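Bak protein (Grouper iridovirus, PDB 5VMN) is a viral Bcl-2 family protein that inhibits apoptosis of the infected host cell by exclusively sequestering the pro-apoptotic protein Bim. Local coordinates at residues T24-I27 / H28-L32; E88-R91 / T92-E96. All blocks are in the same frame, centred on the assembly; numbering follows the deposited sequence.

Contacts 1 and 2 are both single-helix arrangements, each made by side chains and backbone groups about one turn apart, in a chain built of helices without strands. Contact 1 (24-32) comes first, on helix 22-37; contact 2 (88-96) follows at the start of helix 88-103. Their centres lie about 20 Å apart and their nearest atoms about 10 Å, so they do not touch. Helix 68-84 relates them: I27, H28 and M31 pack on it from contact 1, and R91, I94 and T95 from contact 2. Both belong to the Bcl-2 region of the chain, and these packings make them parts of two helices set against a shared helix of the Bcl-2 bundle.

Contact 1: T24-I27 / H28-L32; sequences TREI and HSQML. With EDO (1,2-ethanediol), chain N.
Four successive i to i+4 backbone bonds, H28 N to T24 O, S29 N to R25 O, Q30 N to E26 O and M31 N to I27 O, carry regular alpha-helix through 24-32, the last the shortest at 2.8 Å. On one flank a water draws three side chains together: it donates to E26 OE1 (2.7 Å) and to Q30 OE1 (2.8 Å), and accepts from S29 OG at 2.8 Å. The water thus bridges two acceptors whose oxygens, E26 OE1 and Q30 OE1, stay 4.3 Å apart. Q30 CG, beside its own backbone N (chi1 -58°), lies 3.2 Å from E26 O; the bend that follows turns the amide, whose NE2 bonds to the backbone oxygens of C120 and L123. On another flank a 1,2-ethanediol, probably from the crystallisation liquor, spans R25 and H28. Its O1 donates to R25 O, which also accepts from S29 N, and its O2 lies in the plane of the H28 ring, 2.8 Å from ND1 in a hydrogen bond of 162°. With CG anti to the backbone N (chi1 -172°), the imidazole runs out beside the diol. I27 is buried against L75 of helix 68-84 and W117, C120 and A121 of helix 116-122; M31 also packs on L75, H28 meets L14 of helix 11-16, and helix 22-37 thereby packs on three others.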
ATOM      1  N   THR A  24      -8.255  -1.600   8.365  1.00 26.22           N
ATOM      2  CA  THR A  24      -6.837  -1.822   8.072  1.00 25.43           C
ATOM      3  C   THR A  24      -6.495  -3.304   8.184  1.00 25.59           C
ATOM      4  O   THR A  24      -5.743  -3.841   7.359  1.00 24.62           O
ATOM      5  CB  THR A  24      -5.994  -0.968   9.012  1.00 26.71           C
ATOM      6  OG1 THR A  24      -6.290   0.406   8.731  1.00 28.92           O
ATOM      7  CG2 THR A  24      -4.523  -1.186   8.779  1.00 26.26           C
ATOM      8  N   ARG A  25      -7.076  -3.996   9.175  1.00 27.05           N
ATOM      9  CA  ARG A  25      -6.836  -5.426   9.337  1.00 27.66           C
ATOM     10  C   ARG A  25      -7.313  -6.206   8.124  1.00 26.75           C
ATOM     11  O   ARG A  25      -6.657  -7.159   7.688  1.00 26.58           O
ATOM     12  CB  ARG A  25      -7.524  -5.937  10.615  1.00 29.76           C
ATOM     13  CG  ARG A  25      -7.260  -7.416  10.904  1.00 31.34           C
ATOM     14  CD  ARG A  25      -7.828  -7.878  12.233  1.00 40.19           C
ATOM     15  NE  ARG A  25      -7.423  -7.045  13.365  1.00 49.97           N
ATOM     16  CZ  ARG A  25      -6.221  -7.067  13.933  1.00 49.22           C
ATOM     17  NH1 ARG A  25      -5.261  -7.868  13.480  1.00 53.17           N
ATOM     18  NH2 ARG A  25      -5.970  -6.265  14.962  1.00 60.07           N
ATOM     19  N   GLU A  26      -8.480  -5.851   7.575  1.00 26.45           N
ATOM     20  CA  GLU A  26      -8.958  -6.571   6.394  1.00 25.91           C
ATOM     21  C   GLU A  26      -8.098  -6.262   5.168  1.00 24.34           C
ATOM     22  O   GLU A  26      -7.820  -7.151   4.354  1.00 24.09           O
ATOM     23  CB  GLU A  26     -10.435  -6.243   6.117  1.00 26.35           C
ATOM     24  CG  GLU A  26     -11.063  -7.135   5.054  1.00 32.53           C
ATOM     25  CD  GLU A  26     -11.047  -8.611   5.432  1.00 44.59           C
ATOM     26  OE1 GLU A  26     -11.133  -9.468   4.532  1.00 48.99           O
ATOM     27  OE2 GLU A  26     -10.950  -8.910   6.636  1.00 39.59           O
ATOM     28  N   ILE A  27      -7.653  -5.023   5.017  1.00 23.53           N
ATOM     29  CA  ILE A  27      -6.746  -4.725   3.912  1.00 22.30           C
ATOM     30  C   ILE A  27      -5.464  -5.527   4.063  1.00 22.21           C
ATOM     31  O   ILE A  27      -4.903  -6.019   3.080  1.00 21.93           O
ATOM     32  CB  ILE A  27      -6.464  -3.221   3.827  1.00 21.82           C
ATOM     33  CG1 ILE A  27      -7.752  -2.451   3.529  1.00 23.74           C
ATOM     34  CG2 ILE A  27      -5.383  -2.919   2.769  1.00 20.84           C
ATOM     35  CD1 ILE A  27      -8.471  -2.823   2.241  1.00 28.39           C
ATOM     36  N   HIS A  28      -4.981  -5.673   5.291  1.00 23.07           N
ATOM     37  CA  HIS A  28      -3.786  -6.488   5.544  1.00 24.52           C
ATOM     38  C   HIS A  28      -3.995  -7.925   5.079  1.00 27.47           C
ATOM     39  O   HIS A  28      -3.146  -8.511   4.395  1.00 23.49           O
ATOM     40  CB  HIS A  28      -3.469  -6.413   7.034  1.00 24.76           C
ATOM     41  CG  HIS A  28      -2.179  -7.044   7.440  1.00 28.92           C
ATOM     42  ND1 HIS A  28      -2.087  -8.359   7.840  1.00 32.97           N
ATOM     43  CD2 HIS A  28      -0.933  -6.522   7.561  1.00 31.40           C
ATOM     44  CE1 HIS A  28      -0.835  -8.625   8.177  1.00 38.32           C
ATOM     45  NE2 HIS A  28      -0.118  -7.529   8.021  1.00 34.11           N
ATOM     46  N   SER A  29      -5.134  -8.504   5.432  1.00 24.81           N
ATOM     47  CA  SER A  29      -5.464  -9.846   4.985  1.00 25.58           C
ATOM     48  C   SER A  29      -5.475  -9.945   3.461  1.00 24.90           C
ATOM     49  O   SER A  29      -4.915 -10.896   2.895  1.00 27.17           O
ATOM     50  CB  SER A  29      -6.825 -10.256   5.586  1.00 27.49           C
ATOM     51  OG  SER A  29      -7.249 -11.508   5.070  1.00 34.86           O
ATOM     52  N   GLN A  30      -6.110  -8.984   2.781  1.00 24.00           N
ATOM     53  CA  GLN A  30      -6.149  -8.989   1.321  1.00 23.71           C
ATOM     54  C   GLN A  30      -4.749  -8.870   0.740  1.00 23.84           C
ATOM     55  O   GLN A  30      -4.440  -9.505  -0.267  1.00 25.97           O
ATOM     56  CB  GLN A  30      -7.007  -7.837   0.783  1.00 22.92           C
ATOM     57  CG  GLN A  30      -8.478  -7.791   1.259  1.00 23.20           C
ATOM     58  CD  GLN A  30      -9.354  -8.726   0.517  1.00 32.75           C
ATOM     59  OE1 GLN A  30      -9.282  -9.944   0.706  1.00 33.12           O
ATOM     60  NE2 GLN A  30     -10.217  -8.166  -0.343  1.00 32.36           N
ATOM     61  N   MET A  31      -3.916  -8.018   1.345  1.00 22.04           N
ATOM     62  CA  MET A  31      -2.531  -7.847   0.909  1.00 23.77           C
ATOM     63  C   MET A  31      -1.778  -9.167   0.961  1.00 22.68           C
ATOM     64  O   MET A  31      -1.019  -9.498   0.040  1.00 24.56           O
ATOM     65  CB  MET A  31      -1.852  -6.806   1.808  1.00 22.28           C
ATOM     66  CG  MET A  31      -0.374  -6.530   1.505  1.00 26.27           C
ATOM     67  SD  MET A  31       0.337  -5.433   2.724  1.00 28.12           S
ATOM     68  CE  MET A  31       0.482  -6.544   4.137  1.00 31.43           C
ATOM     69  N   LEU A  32      -1.947  -9.926   2.038  1.00 23.06           N
ATOM     70  CA  LEU A  32      -1.237 -11.196   2.135  1.00 24.00           C
ATOM     71  C   LEU A  32      -1.746 -12.205   1.113  1.00 28.73           C
ATOM     72  O   LEU A  32      -0.955 -12.992   0.572  1.00 27.54           O
ATOM     73  CB  LEU A  32      -1.341 -11.749   3.549  1.00 26.28           C
ATOM     74  CG  LEU A  32      -0.690 -10.890   4.637  1.00 34.59           C
ATOM     75  CD1 LEU A  32      -0.840 -11.561   5.976  1.00 44.26           C
ATOM     76  CD2 LEU A  32       0.778 -10.612   4.310  1.00 39.14           C
TER
HETATM   77  C1  EDO N 213      -4.591  -9.502   9.556  1.00 58.94           C
HETATM   78  O1  EDO N 213      -5.890  -9.779   9.036  1.00 82.34           O
HETATM   79  C2  EDO N 213      -3.706 -10.579   8.979  1.00 61.46           C
HETATM   80  O2  EDO N 213      -3.883 -10.484   7.569  1.00 51.68           O
HETATM   81  O   HOH W   1      -9.311 -11.076   3.264  1.00 30.87           O

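Contact 2: E88-R91 / T92-E96. With NO3 (nitrate ion), chain H.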
ATOM      1  N   GLU A  88      14.615   2.384  12.208  1.00 44.81           N
ATOM      2  CA  GLU A  88      13.339   3.087  12.240  1.00 48.35           C
ATOM      3  C   GLU A  88      13.301   4.167  11.166  1.00 41.67           C
ATOM      4  O   GLU A  88      12.232   4.491  10.638  1.00 41.95           O
ATOM      5  CB  GLU A  88      13.090   3.669  13.635  1.00 50.19           C
ATOM      6  CG  GLU A  88      11.598   3.781  14.006  1.00 68.81           C
ATOM      7  CD  GLU A  88      10.820   2.453  13.895  1.00 59.67           C
ATOM      8  OE1 GLU A  88      11.103   1.508  14.664  1.00 62.51           O
ATOM      9  OE2 GLU A  88       9.928   2.354  13.025  1.00 60.06           O
ATOM     10  N   SER A  89      14.460   4.724  10.819  1.00 42.36           N
ATOM     11  CA  SER A  89      14.501   5.715   9.754  1.00 41.89           C
ATOM     12  C   SER A  89      14.004   5.133   8.438  1.00 42.90           C
ATOM     13  O   SER A  89      13.205   5.765   7.734  1.00 41.37           O
ATOM     14  CB  SER A  89      15.933   6.254   9.610  1.00 52.44           C
ATOM     15  OG  SER A  89      16.004   7.192   8.557  1.00 72.56           O
ATOM     16  N   GLU A  90      14.437   3.916   8.091  1.00 39.76           N
ATOM     17  CA  GLU A  90      13.948   3.333   6.845  1.00 34.39           C
ATOM     18  C   GLU A  90      12.451   3.039   6.913  1.00 35.62           C
ATOM     19  O   GLU A  90      11.725   3.297   5.952  1.00 31.92           O
ATOM     20  CB  GLU A  90      14.703   2.053   6.495  1.00 37.06           C
ATOM     21  CG  GLU A  90      14.312   1.507   5.104  1.00 35.73           C
ATOM     22  CD  GLU A  90      14.929   0.160   4.784  1.00 38.54           C
ATOM     23  OE1 GLU A  90      15.793  -0.295   5.569  1.00 37.63           O
ATOM     24  OE2 GLU A  90      14.539  -0.425   3.741  1.00 39.93           O
ATOM     25  N   ARG A  91      11.975   2.498   8.031  1.00 34.64           N
ATOM     26  CA  ARG A  91      10.551   2.165   8.134  1.00 31.33           C
ATOM     27  C   ARG A  91       9.695   3.416   8.006  1.00 33.02           C
ATOM     28  O   ARG A  91       8.673   3.423   7.308  1.00 31.92           O
ATOM     29  CB  ARG A  91      10.285   1.463   9.466  1.00 41.13           C
ATOM     30  CG  ARG A  91      10.759   0.015   9.492  1.00 34.08           C
ATOM     31  CD  ARG A  91      10.426  -0.664  10.806  1.00 35.01           C
ATOM     32  NE  ARG A  91      11.334  -0.303  11.879  1.00 43.14           N
ATOM     33  CZ  ARG A  91      12.456  -0.950  12.184  1.00 49.54           C
ATOM     34  NH1 ARG A  91      12.853  -2.010  11.487  1.00 40.95           N
ATOM     35  NH2 ARG A  91      13.192  -0.528  13.197  1.00 44.05           N
ATOM     36  N   THR A  92      10.113   4.499   8.649  1.00 34.97           N
ATOM     37  CA  THR A  92       9.361   5.742   8.540  1.00 34.26           C
ATOM     38  C   THR A  92       9.320   6.234   7.105  1.00 36.10           C
ATOM     39  O   THR A  92       8.275   6.669   6.617  1.00 35.45           O
ATOM     40  CB  THR A  92       9.990   6.799   9.441  1.00 45.02           C
ATOM     41  OG1 THR A  92       9.881   6.361  10.794  1.00 47.44           O
ATOM     42  CG2 THR A  92       9.288   8.139   9.264  1.00 55.75           C
ATOM     43  N   GLN A  93      10.458   6.194   6.418  1.00 34.83           N
ATOM     44  CA  GLN A  93      10.497   6.651   5.036  1.00 38.14           C
ATOM     45  C   GLN A  93       9.599   5.805   4.146  1.00 30.96           C
ATOM     46  O   GLN A  93       8.938   6.335   3.248  1.00 34.97           O
ATOM     47  CB  GLN A  93      11.945   6.657   4.530  1.00 41.52           C
ATOM     48  CG  GLN A  93      12.792   7.714   5.228  1.00 44.97           C
ATOM     49  CD  GLN A  93      14.299   7.441   5.157  1.00 61.42           C
ATOM     50  OE1 GLN A  93      14.771   6.670   4.321  1.00 54.65           O
ATOM     51  NE2 GLN A  93      15.051   8.068   6.055  1.00 60.64           N
ATOM     52  N   ILE A  94       9.552   4.484   4.367  1.00 31.49           N
ATOM     53  CA  ILE A  94       8.659   3.638   3.579  1.00 29.92           C
ATOM     54  C   ILE A  94       7.216   4.085   3.764  1.00 27.04           C
ATOM     55  O   ILE A  94       6.456   4.237   2.797  1.00 26.45           O
ATOM     56  CB  ILE A  94       8.842   2.158   3.962  1.00 27.11           C
ATOM     57  CG1 ILE A  94      10.166   1.630   3.432  1.00 29.00           C
ATOM     58  CG2 ILE A  94       7.732   1.301   3.392  1.00 25.83           C
ATOM     59  CD1 ILE A  94      10.643   0.388   4.133  1.00 29.26           C
ATOM     60  N   THR A  95       6.812   4.290   5.019  1.00 29.35           N
ATOM     61  CA  THR A  95       5.436   4.707   5.285  1.00 32.07           C
ATOM     62  C   THR A  95       5.153   6.078   4.686  1.00 29.89           C
ATOM     63  O   THR A  95       4.089   6.301   4.100  1.00 31.87           O
ATOM     64  CB  THR A  95       5.165   4.723   6.788  1.00 42.36           C
ATOM     65  OG1 THR A  95       5.979   5.715   7.411  1.00 59.80           O
ATOM     66  CG2 THR A  95       5.484   3.396   7.388  1.00 38.17           C
ATOM     67  N   GLU A  96       6.107   7.006   4.803  1.00 33.14           N
ATOM     68  CA  GLU A  96       5.917   8.329   4.218  1.00 33.30           C
ATOM     69  C   GLU A  96       5.858   8.257   2.706  1.00 34.42           C
ATOM     70  O   GLU A  96       5.083   8.992   2.084  1.00 39.11           O
ATOM     71  CB  GLU A  96       7.043   9.278   4.650  1.00 38.34           C
ATOM     72  CG  GLU A  96       7.132   9.490   6.140  1.00 44.77           C
ATOM     73  CD  GLU A  96       8.337  10.334   6.551  1.00 56.42           C
ATOM     74  OE1 GLU A  96       8.175  11.107   7.509  1.00 58.53           O
ATOM     75  OE2 GLU A  96       9.427  10.229   5.932  1.00 56.24           O
TER
HETATM   76  N   NO3 H 207      15.943  -2.449  13.736  1.00 68.07           N
HETATM   77  O1  NO3 H 207      15.869  -1.206  13.993  1.00 63.44           O
HETATM   78  O2  NO3 H 207      16.823  -3.168  14.295  1.00 71.17           O
HETATM   79  O3  NO3 H 207      15.142  -2.988  12.918  1.00 56.45           O
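T92 folds its hydroxyl back on the preceding turn: OG1 donates to E88 O at 3.0 Å from above the carbonyl plane, while T92 N reaches the same oxygen at 2.9 Å from the opposite face. This double grip follows from OG1 standing beside its own backbone N, chi1 -64°. One turn on, T95 OG1 donates to T92 O at 2.6 Å, an oxygen that also accepts from E96 N. The side chain of E88 curls toward R91 in a salt bridge, OE2 lying 3.2 Å from NE, where the hydrogen bond is weak; R91 NH2 meets OE1 from above the carboxylate plane, although OE1 is near the guanidinium plane. Another part of that guanidinium edge holds a nitrate, probably from the crystallisation liquor, with NH1 to O3 and NH2 to O1 both 2.9 Å. R16 forms a second salt bridge with E88 OE2, so the carboxylate is shared by two arginines. E90 and I94 cross obliquely, E90 CG 4.0 Å from I94 CD1. These residues form the first turns of helix 88-103, where E90 meets P51, and R91 and T95 rest on F82 and I94 on Y81 of helix 68-84.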